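Local coordinates for NAD-dependent dehydrogenase (PDB 4Z0P), which reduces glyoxylate and hydroxypyruvate with NADPH as hydride donor and here holds both NADPH and oxalate, at residues 163-168 with 191-196; 258-263 with 281-286. One frame throughout, in Å; residues are numbered along the deposited sequence.

Contact 1: residues 163-168 with 191-196; sequences GFKVIG and LGRTDF
Two torsions settle how Ile167 meets Arg193 and Thr194. Its CG1 sits between the backbone N and the carbonyl carbon (chi1 59°), and an extended chi2 of 180° then sends CD1 toward both partners. Ile167 CD1 lands 3.7 Å from Thr194 OG1 and 3.8 Å from Arg193 CB. The other branch, Ile167 CG2, lies over one face of the Arg193 guanidinium, 3.6 Å from its plane and shifted toward the rim; the nearest nitrogen to CG2 is NH1, at 3.8 Å. Arg193 gets there by bending at chi3 (64°), which folds its flat end over the isoleucine. Beside it comes Lys165, kinked at chi2 and chi4, with NZ 3.4 Å from Arg193 NH2. Both are donors and do not bond each other. They share Glu180 instead: OE2 pairs with Lys165 NZ and OE1 with Arg193 NH1, which also bonds the hydroxyl of Tyr182. Thr194 N bonds Leu191 O at 3.0 Å, and Thr194 OG1 is tied to Phe190 O. At the far end Phe164 CE1 approaches Phe196 CE2 to 4.3 Å, where Phe164 also packs on helix 97-115. Strand 165-169 and the helix leading to strand 196-199 are part of the parallel-sheet, Rossmann-type nucleotide-binding domain. The contact divides into an apolar part and a charged group formed by Lys165, Arg193 and Glu180. The carboxylate bridges both cations and probably balances their positive charge. The segment carrying Arg193 and Thr194 thus packs on strand 165-169 by apolar contacts and a shared anion rather than direct polar bonds.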
ATOM      1  N   GLY A 163      -8.223  -0.288   7.101  1.00 19.65           N
ATOM      2  CA  GLY A 163      -9.602   0.181   6.961  1.00 22.01           C
ATOM      3  C   GLY A 163     -10.481  -0.648   6.034  1.00 21.56           C
ATOM      4  O   GLY A 163     -11.687  -0.427   5.993  1.00 22.23           O
ATOM      5  N   PHE A 164      -9.914  -1.586   5.262  1.00 19.01           N
ATOM      6  CA  PHE A 164     -10.746  -2.426   4.410  1.00 19.15           C
ATOM      7  C   PHE A 164     -11.700  -3.285   5.224  1.00 22.84           C
ATOM      8  O   PHE A 164     -11.401  -3.688   6.350  1.00 21.40           O
ATOM      9  CB  PHE A 164      -9.897  -3.350   3.533  1.00 19.26           C
ATOM     10  CG  PHE A 164      -9.137  -2.638   2.441  1.00 20.09           C
ATOM     11  CD1 PHE A 164      -9.767  -2.327   1.250  1.00 19.47           C
ATOM     12  CD2 PHE A 164      -7.789  -2.313   2.598  1.00 18.64           C
ATOM     13  CE1 PHE A 164      -9.090  -1.663   0.235  1.00 19.76           C
ATOM     14  CE2 PHE A 164      -7.104  -1.651   1.578  1.00 19.23           C
ATOM     15  CZ  PHE A 164      -7.751  -1.333   0.396  1.00 18.96           C
ATOM     16  N   LYS A 165     -12.871  -3.553   4.654  1.00 23.36           N
ATOM     17  CA  LYS A 165     -13.701  -4.648   5.148  1.00 23.06           C
ATOM     18  C   LYS A 165     -13.074  -5.910   4.617  1.00 21.94           C
ATOM     19  O   LYS A 165     -12.787  -5.993   3.421  1.00 23.31           O
ATOM     20  CB  LYS A 165     -15.145  -4.482   4.659  1.00 27.42           C
ATOM     21  CG  LYS A 165     -16.076  -5.604   5.085  1.00 38.71           C
ATOM     22  CD  LYS A 165     -16.663  -5.371   6.470  1.00 78.53           C
ATOM     23  CE  LYS A 165     -17.587  -6.511   6.867  1.00 62.58           C
ATOM     24  NZ  LYS A 165     -16.844  -7.783   7.058  1.00 81.61           N
ATOM     25  N   VAL A 166     -12.895  -6.910   5.464  1.00 19.94           N
ATOM     26  CA  VAL A 166     -12.197  -8.124   5.042  1.00 19.40           C
ATOM     27  C   VAL A 166     -12.983  -9.337   5.447  1.00 21.10           C
ATOM     28  O   VAL A 166     -13.439  -9.436   6.585  1.00 23.55           O
ATOM     29  CB  VAL A 166     -10.773  -8.203   5.650  1.00 20.70           C
ATOM     30  CG1 VAL A 166     -10.058  -9.427   5.112  1.00 25.54           C
ATOM     31  CG2 VAL A 166      -9.964  -6.957   5.337  1.00 23.66           C
ATOM     32  N   ILE A 167     -13.116 -10.265   4.514  1.00 19.83           N
ATOM     33  CA  ILE A 167     -13.668 -11.578   4.803  1.00 20.95           C
ATOM     34  C   ILE A 167     -12.739 -12.640   4.217  1.00 20.75           C
ATOM     35  O   ILE A 167     -11.994 -12.371   3.287  1.00 20.04           O
ATOM     36  CB  ILE A 167     -15.112 -11.739   4.259  1.00 23.73           C
ATOM     37  CG1 ILE A 167     -15.176 -11.536   2.728  1.00 22.32           C
ATOM     38  CG2 ILE A 167     -16.034 -10.765   4.963  1.00 27.90           C
ATOM     39  CD1 ILE A 167     -16.556 -11.675   2.119  1.00 24.73           C
ATOM     40  N   GLY A 168     -12.861 -13.860   4.731  1.00 22.63           N
ATOM     41  CA  GLY A 168     -11.978 -14.959   4.328  1.00 23.23           C
ATOM     42  C   GLY A 168     -12.723 -16.240   4.014  1.00 20.40           C
ATOM     43  O   GLY A 168     -13.811 -16.477   4.535  1.00 24.38           O
ATOM     44  N   LEU A 191     -18.236 -15.040  -2.191  1.00 21.12           N
ATOM     45  CA  LEU A 191     -17.970 -14.368  -3.478  1.00 22.16           C
ATOM     46  C   LEU A 191     -18.917 -13.201  -3.706  1.00 23.02           C
ATOM     47  O   LEU A 191     -18.484 -12.129  -4.130  1.00 22.03           O
ATOM     48  CB  LEU A 191     -18.087 -15.358  -4.638  1.00 22.58           C
ATOM     49  CG  LEU A 191     -17.035 -16.462  -4.676  1.00 24.45           C
ATOM     50  CD1 LEU A 191     -17.434 -17.530  -5.683  1.00 23.17           C
ATOM     51  CD2 LEU A 191     -15.647 -15.914  -5.008  1.00 21.78           C
ATOM     52  N   GLY A 192     -20.203 -13.388  -3.402  1.00 23.25           N
ATOM     53  CA  GLY A 192     -21.198 -12.354  -3.636  1.00 23.49           C
ATOM     54  C   GLY A 192     -21.002 -11.086  -2.825  1.00 23.15           C
ATOM     55  O   GLY A 192     -21.520 -10.037  -3.193  1.00 24.71           O
ATOM     56  N   ARG A 193     -20.241 -11.176  -1.734  1.00 23.48           N
ATOM     57  CA  ARG A 193     -19.874 -10.018  -0.914  1.00 24.44           C
ATOM     58  C   ARG A 193     -18.537  -9.376  -1.301  1.00 25.09           C
ATOM     59  O   ARG A 193     -18.231  -8.290  -0.815  1.00 25.30           O
ATOM     60  CB  ARG A 193     -19.738 -10.437   0.543  1.00 26.47           C
ATOM     61  CG  ARG A 193     -21.037 -10.829   1.198  1.00 30.94           C
ATOM     62  CD  ARG A 193     -20.777 -11.184   2.651  1.00 34.79           C
ATOM     63  NE  ARG A 193     -20.304 -10.036   3.418  1.00 34.68           N
ATOM     64  CZ  ARG A 193     -19.878 -10.080   4.680  1.00 39.84           C
ATOM     65  NH1 ARG A 193     -19.820 -11.227   5.345  1.00 31.81           N
ATOM     66  NH2 ARG A 193     -19.493  -8.970   5.287  1.00 36.97           N
ATOM     67  N   THR A 194     -17.763 -10.021  -2.173  1.00 21.13           N
ATOM     68  CA  THR A 194     -16.386  -9.646  -2.396  1.00 18.57           C
ATOM     69  C   THR A 194     -16.245  -8.686  -3.564  1.00 22.59           C
ATOM     70  O   THR A 194     -16.665  -8.993  -4.659  1.00 21.69           O
ATOM     71  CB  THR A 194     -15.517 -10.897  -2.623  1.00 21.82           C
ATOM     72  OG1 THR A 194     -15.504 -11.646  -1.403  1.00 21.95           O
ATOM     73  CG2 THR A 194     -14.086 -10.506  -3.002  1.00 20.13           C
ATOM     74  N   ASP A 195     -15.622  -7.537  -3.309  1.00 20.12           N
ATOM     75  CA  ASP A 195     -15.248  -6.580  -4.355  1.00 19.16           C
ATOM     76  C   ASP A 195     -13.854  -6.817  -4.918  1.00 21.34           C
ATOM     77  O   ASP A 195     -13.648  -6.732  -6.127  1.00 21.85           O
ATOM     78  CB  ASP A 195     -15.307  -5.138  -3.816  1.00 20.72           C
ATOM     79  CG  ASP A 195     -16.667  -4.761  -3.243  1.00 25.36           C
ATOM     80  OD1 ASP A 195     -17.687  -4.976  -3.947  1.00 23.45           O
ATOM     81  OD2 ASP A 195     -16.734  -4.238  -2.074  1.00 23.27           O
ATOM     82  N   PHE A 196     -12.879  -7.019  -4.039  1.00 18.69           N
ATOM     83  CA  PHE A 196     -11.503  -7.353  -4.426  1.00 19.42           C
ATOM     84  C   PHE A 196     -11.235  -8.773  -3.948  1.00 20.13           C
ATOM     85  O   PHE A 196     -11.158  -9.011  -2.745  1.00 19.91           O
ATOM     86  CB  PHE A 196     -10.454  -6.454  -3.745  1.00 20.17           C
ATOM     87  CG  PHE A 196     -10.433  -4.993  -4.165  1.00 18.50           C
ATOM     88  CD1 PHE A 196     -11.327  -4.435  -5.075  1.00 21.38           C
ATOM     89  CD2 PHE A 196      -9.487  -4.151  -3.573  1.00 20.15           C
ATOM     90  CE1 PHE A 196     -11.250  -3.080  -5.408  1.00 23.21           C
ATOM     91  CE2 PHE A 196      -9.425  -2.795  -3.890  1.00 19.25           C
ATOM     92  CZ  PHE A 196     -10.307  -2.265  -4.802  1.00 22.17           C
TER

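Contact 2: residues 258-263 with 281-286; sequences LDVFER and TPHVAA. With NDP (NADPH dihydro-nicotinamide-adenine-dinucleotide phosphate), chain H; OXD (oxalic acid), chain C.
Leu258, the last residue of strand 255-258, accepts Thr281 N at its carbonyl O (3.1 Å). Asp259 follows and does most of the work. Its own carbonyl O accepts a weak, strongly bent bond from His283 N. With CG anti to the backbone N (chi1 -169°), its carboxylate reaches into the bend of 281-286. Asp259 OD1 takes Val284 N on its syn lone pair at 2.9 Å, and Thr281 OG1 on the anti side at 2.6 Å. Asp259 OD2 receives Ala285 N, also at 2.9 Å but from 43° above the carboxylate plane, and the carboxamide nitrogen N7N of NADPH at 2.9 Å along a nearly straight N-H (171°). Ala286 N bonds the carboxamide O7N, so both ends of that amide are held and its rotation is fixed. Val260 comes next: CG1 stands over the centre of the His283 ring, 4.0 Å from its centroid, in a CH-pi contact. The edge of that ring meets the bound oxalate, His283 NE2 donating to oxalate O6 at 2.7 Å, while ND1 is held by Glu264. Phe261 then puts CE2 of its ring edge near Thr281 O. A histidine backed by a glutamate, with Arg235 also bonding the oxalate beside the nicotinamide, is consistent with the Arg-Glu-His active site of D-2-hydroxyacid dehydrogenases, set at the strand ends of the Rossmann domain.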
ATOM      1  N   LEU A 258      -1.682  -9.754 -11.075  1.00 18.06           N
ATOM      2  CA  LEU A 258      -1.226 -11.141 -11.211  1.00 18.44           C
ATOM      3  C   LEU A 258       0.267 -11.203 -10.959  1.00 16.96           C
ATOM      4  O   LEU A 258       1.055 -10.572 -11.686  1.00 19.20           O
ATOM      5  CB  LEU A 258      -1.554 -11.704 -12.605  1.00 18.07           C
ATOM      6  CG  LEU A 258      -3.057 -11.657 -12.971  1.00 19.83           C
ATOM      7  CD1 LEU A 258      -3.260 -12.069 -14.422  1.00 22.32           C
ATOM      8  CD2 LEU A 258      -3.869 -12.556 -12.030  1.00 21.85           C
ATOM      9  N   ASP A 259       0.650 -11.977  -9.945  1.00 18.07           N
ATOM     10  CA  ASP A 259       2.046 -12.284  -9.643  1.00 18.37           C
ATOM     11  C   ASP A 259       2.454 -13.654 -10.157  1.00 20.72           C
ATOM     12  O   ASP A 259       3.642 -13.980 -10.179  1.00 19.42           O
ATOM     13  CB  ASP A 259       2.285 -12.260  -8.136  1.00 16.85           C
ATOM     14  CG  ASP A 259       3.771 -12.297  -7.776  1.00 17.93           C
ATOM     15  OD1 ASP A 259       4.569 -11.424  -8.265  1.00 18.53           O
ATOM     16  OD2 ASP A 259       4.150 -13.216  -6.999  1.00 18.99           O
ATOM     17  N   VAL A 260       1.455 -14.471 -10.501  1.00 18.91           N
ATOM     18  CA  VAL A 260       1.657 -15.902 -10.825  1.00 18.00           C
ATOM     19  C   VAL A 260       0.851 -16.238 -12.066  1.00 19.96           C
ATOM     20  O   VAL A 260      -0.196 -15.622 -12.317  1.00 20.87           O
ATOM     21  CB  VAL A 260       1.294 -16.817  -9.635  1.00 19.67           C
ATOM     22  CG1 VAL A 260       2.222 -16.539  -8.461  1.00 20.43           C
ATOM     23  CG2 VAL A 260      -0.152 -16.618  -9.211  1.00 21.39           C
ATOM     24  N   PHE A 261       1.372 -17.172 -12.860  1.00 19.56           N
ATOM     25  CA  PHE A 261       0.845 -17.488 -14.173  1.00 20.36           C
ATOM     26  C   PHE A 261       0.862 -18.988 -14.441  1.00 22.38           C
ATOM     27  O   PHE A 261       1.661 -19.707 -13.881  1.00 21.57           O
ATOM     28  CB  PHE A 261       1.619 -16.730 -15.261  1.00 20.67           C
ATOM     29  CG  PHE A 261       1.521 -15.255 -15.080  1.00 20.28           C
ATOM     30  CD1 PHE A 261       0.451 -14.554 -15.592  1.00 19.84           C
ATOM     31  CD2 PHE A 261       2.429 -14.592 -14.254  1.00 22.74           C
ATOM     32  CE1 PHE A 261       0.333 -13.190 -15.342  1.00 22.58           C
ATOM     33  CE2 PHE A 261       2.320 -13.228 -14.004  1.00 22.10           C
ATOM     34  CZ  PHE A 261       1.258 -12.543 -14.539  1.00 20.47           C
ATOM     35  N   GLU A 262      -0.052 -19.424 -15.296  1.00 22.42           N
ATOM     36  CA  GLU A 262      -0.170 -20.850 -15.636  1.00 23.05           C
ATOM     37  C   GLU A 262       1.139 -21.418 -16.181  1.00 28.13           C
ATOM     38  O   GLU A 262       1.467 -22.579 -15.910  1.00 25.42           O
ATOM     39  CB  GLU A 262      -1.310 -21.089 -16.636  1.00 23.96           C
ATOM     40  CG  GLU A 262      -2.708 -20.826 -16.109  1.00 24.78           C
ATOM     41  CD  GLU A 262      -3.766 -21.249 -17.110  1.00 37.27           C
ATOM     42  OE1 GLU A 262      -3.920 -22.462 -17.363  1.00 30.85           O
ATOM     43  OE2 GLU A 262      -4.450 -20.380 -17.640  1.00 25.83           O
ATOM     44  N   ARG A 263       1.875 -20.619 -16.957  1.00 21.45           N
ATOM     45  CA  ARG A 263       3.185 -21.006 -17.459  1.00 24.16           C
ATOM     46  C   ARG A 263       4.147 -19.862 -17.189  1.00 28.45           C
ATOM     47  O   ARG A 263       3.947 -18.756 -17.708  1.00 31.00           O
ATOM     48  CB  ARG A 263       3.133 -21.312 -18.971  1.00 26.89           C
ATOM     49  CG  ARG A 263       2.306 -22.548 -19.320  1.00 41.82           C
ATOM     50  N   THR A 281       3.604  -8.778 -12.027  1.00 18.96           N
ATOM     51  CA  THR A 281       4.881  -8.931 -11.363  1.00 18.96           C
ATOM     52  C   THR A 281       5.389 -10.347 -11.565  1.00 20.12           C
ATOM     53  O   THR A 281       4.586 -11.283 -11.700  1.00 19.39           O
ATOM     54  CB  THR A 281       4.840  -8.525  -9.865  1.00 18.47           C
ATOM     55  OG1 THR A 281       3.730  -9.159  -9.190  1.00 18.73           O
ATOM     56  CG2 THR A 281       4.784  -7.009  -9.713  1.00 19.71           C
ATOM     57  N   PRO A 282       6.728 -10.511 -11.621  1.00 18.17           N
ATOM     58  CA  PRO A 282       7.285 -11.810 -12.066  1.00 17.02           C
ATOM     59  C   PRO A 282       7.506 -12.809 -10.929  1.00 20.76           C
ATOM     60  O   PRO A 282       8.641 -13.220 -10.641  1.00 19.54           O
ATOM     61  CB  PRO A 282       8.583 -11.381 -12.732  1.00 19.86           C
ATOM     62  CG  PRO A 282       9.015 -10.177 -11.917  1.00 21.57           C
ATOM     63  CD  PRO A 282       7.734  -9.433 -11.708  1.00 18.39           C
ATOM     64  N   HIS A 283       6.417 -13.185 -10.275  1.00 18.42           N
ATOM     65  CA  HIS A 283       6.447 -14.133  -9.159  1.00 17.99           C
ATOM     66  C   HIS A 283       7.426 -13.682  -8.074  1.00 20.68           C
ATOM     67  O   HIS A 283       8.374 -14.387  -7.696  1.00 20.03           O
ATOM     68  CB  HIS A 283       6.712 -15.536  -9.664  1.00 19.61           C
ATOM     69  CG  HIS A 283       6.361 -16.604  -8.681  1.00 19.77           C
ATOM     70  ND1 HIS A 283       5.975 -17.859  -9.085  1.00 24.73           N
ATOM     71  CD2 HIS A 283       6.343 -16.623  -7.327  1.00 23.90           C
ATOM     72  CE1 HIS A 283       5.739 -18.610  -8.027  1.00 24.47           C
ATOM     73  NE2 HIS A 283       5.951 -17.883  -6.951  1.00 21.97           N
ATOM     74  N   VAL A 284       7.180 -12.466  -7.607  1.00 18.59           N
ATOM     75  CA  VAL A 284       7.972 -11.791  -6.587  1.00 18.75           C
ATOM     76  C   VAL A 284       7.128 -11.279  -5.403  1.00 19.14           C
ATOM     77  O   VAL A 284       7.571 -10.414  -4.627  1.00 20.43           O
ATOM     78  CB  VAL A 284       8.791 -10.622  -7.199  1.00 20.41           C
ATOM     79  CG1 VAL A 284       9.929 -11.155  -8.055  1.00 19.82           C
ATOM     80  CG2 VAL A 284       7.915  -9.644  -7.992  1.00 21.23           C
ATOM     81  N   ALA A 285       5.904 -11.790  -5.217  1.00 18.63           N
ATOM     82  CA  ALA A 285       5.060 -11.223  -4.168  1.00 18.80           C
ATOM     83  C   ALA A 285       5.724 -11.397  -2.794  1.00 20.34           C
ATOM     84  O   ALA A 285       5.711 -10.474  -1.988  1.00 19.73           O
ATOM     85  CB  ALA A 285       3.668 -11.836  -4.176  1.00 18.69           C
ATOM     86  N   ALA A 286       6.333 -12.561  -2.559  1.00 19.57           N
ATOM     87  CA  ALA A 286       7.092 -12.744  -1.316  1.00 19.45           C
ATOM     88  C   ALA A 286       8.342 -13.534  -1.611  1.00 20.91           C
ATOM     89  O   ALA A 286       8.296 -14.768  -1.752  1.00 23.77           O
ATOM     90  CB  ALA A 286       6.241 -13.434  -0.270  1.00 21.56           C
TER
HETATM   91  PA  NDP H 407      -1.026 -22.461   4.269  1.00 22.22           P
HETATM   92  O1A NDP H 407      -0.905 -23.970   4.127  1.00 23.33           O
HETATM   93  O2A NDP H 407      -0.694 -21.865   5.596  1.00 20.98           O
HETATM   94  O5B NDP H 407      -2.526 -22.102   3.909  1.00 22.21           O
HETATM   95  C5B NDP H 407      -3.239 -22.669   2.829  1.00 22.18           C
HETATM   96  C4B NDP H 407      -4.684 -22.275   2.966  1.00 20.95           C
HETATM   97  O4B NDP H 407      -5.349 -22.712   1.783  1.00 22.00           O
HETATM   98  C3B NDP H 407      -5.405 -22.933   4.141  1.00 26.81           C
HETATM   99  O3B NDP H 407      -6.326 -21.984   4.668  1.00 25.11           O
HETATM  100  C2B NDP H 407      -6.138 -24.086   3.489  1.00 21.31           C
HETATM  101  O2B NDP H 407      -7.319 -24.494   4.151  1.00 25.18           O
HETATM  102  C1B NDP H 407      -6.494 -23.452   2.170  1.00 22.35           C
HETATM  103  N9A NDP H 407      -6.829 -24.494   1.185  1.00 22.60           N
HETATM  104  C8A NDP H 407      -6.046 -25.428   0.610  1.00 23.91           C
HETATM  105  N7A NDP H 407      -6.683 -26.205  -0.236  1.00 24.20           N
HETATM  106  C5A NDP H 407      -7.967 -25.740  -0.205  1.00 21.99           C
HETATM  107  C6A NDP H 407      -9.150 -26.142  -0.857  1.00 27.11           C
HETATM  108  N6A NDP H 407      -9.184 -27.164  -1.743  1.00 25.74           N
HETATM  109  N1A NDP H 407     -10.297 -25.455  -0.598  1.00 26.72           N
HETATM  110  C2A NDP H 407     -10.260 -24.441   0.279  1.00 29.50           C
HETATM  111  N3A NDP H 407      -9.206 -23.981   0.961  1.00 22.91           N
HETATM  112  C4A NDP H 407      -8.076 -24.674   0.661  1.00 21.86           C
HETATM  113  O3  NDP H 407      -0.134 -21.875   3.056  1.00 20.43           O
HETATM  114  PN  NDP H 407       0.523 -20.392   3.097  1.00 21.03           P
HETATM  115  O1N NDP H 407      -0.497 -19.387   3.515  1.00 21.42           O
HETATM  116  O2N NDP H 407       1.833 -20.426   3.799  1.00 19.75           O
HETATM  117  O5D NDP H 407       0.885 -20.275   1.551  1.00 20.48           O
HETATM  118  C5D NDP H 407      -0.158 -20.273   0.595  1.00 19.33           C
HETATM  119  C4D NDP H 407       0.405 -20.385  -0.814  1.00 20.88           C
HETATM  120  O4D NDP H 407       0.960 -19.135  -1.231  1.00 20.78           O
HETATM  121  C3D NDP H 407       1.565 -21.350  -1.013  1.00 21.22           C
HETATM  122  O3D NDP H 407       1.089 -22.708  -1.117  1.00 21.88           O
HETATM  123  C2D NDP H 407       2.247 -20.888  -2.285  1.00 19.17           C
HETATM  124  O2D NDP H 407       1.689 -21.558  -3.430  1.00 21.64           O
HETATM  125  C1D NDP H 407       1.833 -19.394  -2.319  1.00 19.03           C
HETATM  126  N1N NDP H 407       2.979 -18.486  -2.237  1.00 18.19           N
HETATM  127  C2N NDP H 407       3.284 -17.626  -3.286  1.00 19.14           C
HETATM  128  C3N NDP H 407       4.333 -16.759  -3.222  1.00 19.34           C
HETATM  129  C7N NDP H 407       4.597 -15.715  -4.266  1.00 19.89           C
HETATM  130  O7N NDP H 407       5.716 -15.163  -4.267  1.00 21.15           O
HETATM  131  N7N NDP H 407       3.673 -15.420  -5.155  1.00 18.97           N
HETATM  132  C4N NDP H 407       5.214 -16.774  -2.029  1.00 21.07           C
HETATM  133  C5N NDP H 407       4.826 -17.737  -0.968  1.00 19.76           C
HETATM  134  C6N NDP H 407       3.763 -18.511  -1.075  1.00 19.04           C
HETATM  135  P2B NDP H 407      -7.259 -25.328   5.527  1.00 37.25           P
HETATM  136  O1X NDP H 407      -6.813 -24.312   6.546  1.00 63.70           O
HETATM  137  O2X NDP H 407      -8.707 -25.751   5.694  1.00 36.38           O
HETATM  138  O3X NDP H 407      -6.305 -26.445   5.317  1.00 31.15           O
HETATM  139  C1  OXD C 402       6.899 -19.758  -2.502  1.00 25.54           C
HETATM  140  C2  OXD C 402       7.028 -19.039  -3.764  1.00 28.56           C
HETATM  141  O3  OXD C 402       7.523 -19.366  -1.483  1.00 22.03           O
HETATM  142  O4  OXD C 402       8.083 -18.441  -4.025  1.00 31.04           O
HETATM  143  O5  OXD C 402       6.167 -20.770  -2.483  1.00 24.23           O
HETATM  144  O6  OXD C 402       6.084 -19.039  -4.568  1.00 23.57           O
HETATM  145  O   HOH W   1       1.312  -7.703  -9.774  1.00 20.24           O

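In the fold
Both contacts belong to the Rossmann-type nucleotide-binding domain and follow one another in series, their centres about 22 Å apart. Contact 1 closes first: from strand 165-169 the chain makes edge strand 180-182, then helix 187-193, and returns beside the strand it left before crossing past 142-146 to strand 196-199. The sheet then grows outward through 229-232 and 255-258. Contact 2 joins the loop after 255-258 to the loop after 278-280, the opposite edge strand, closing a span that includes Glu264. One contact therefore secures a helix to the half of the sheet flanked by 180-182, well away from the cofactor, whereas the other shapes the nicotinamide and oxalate pocket.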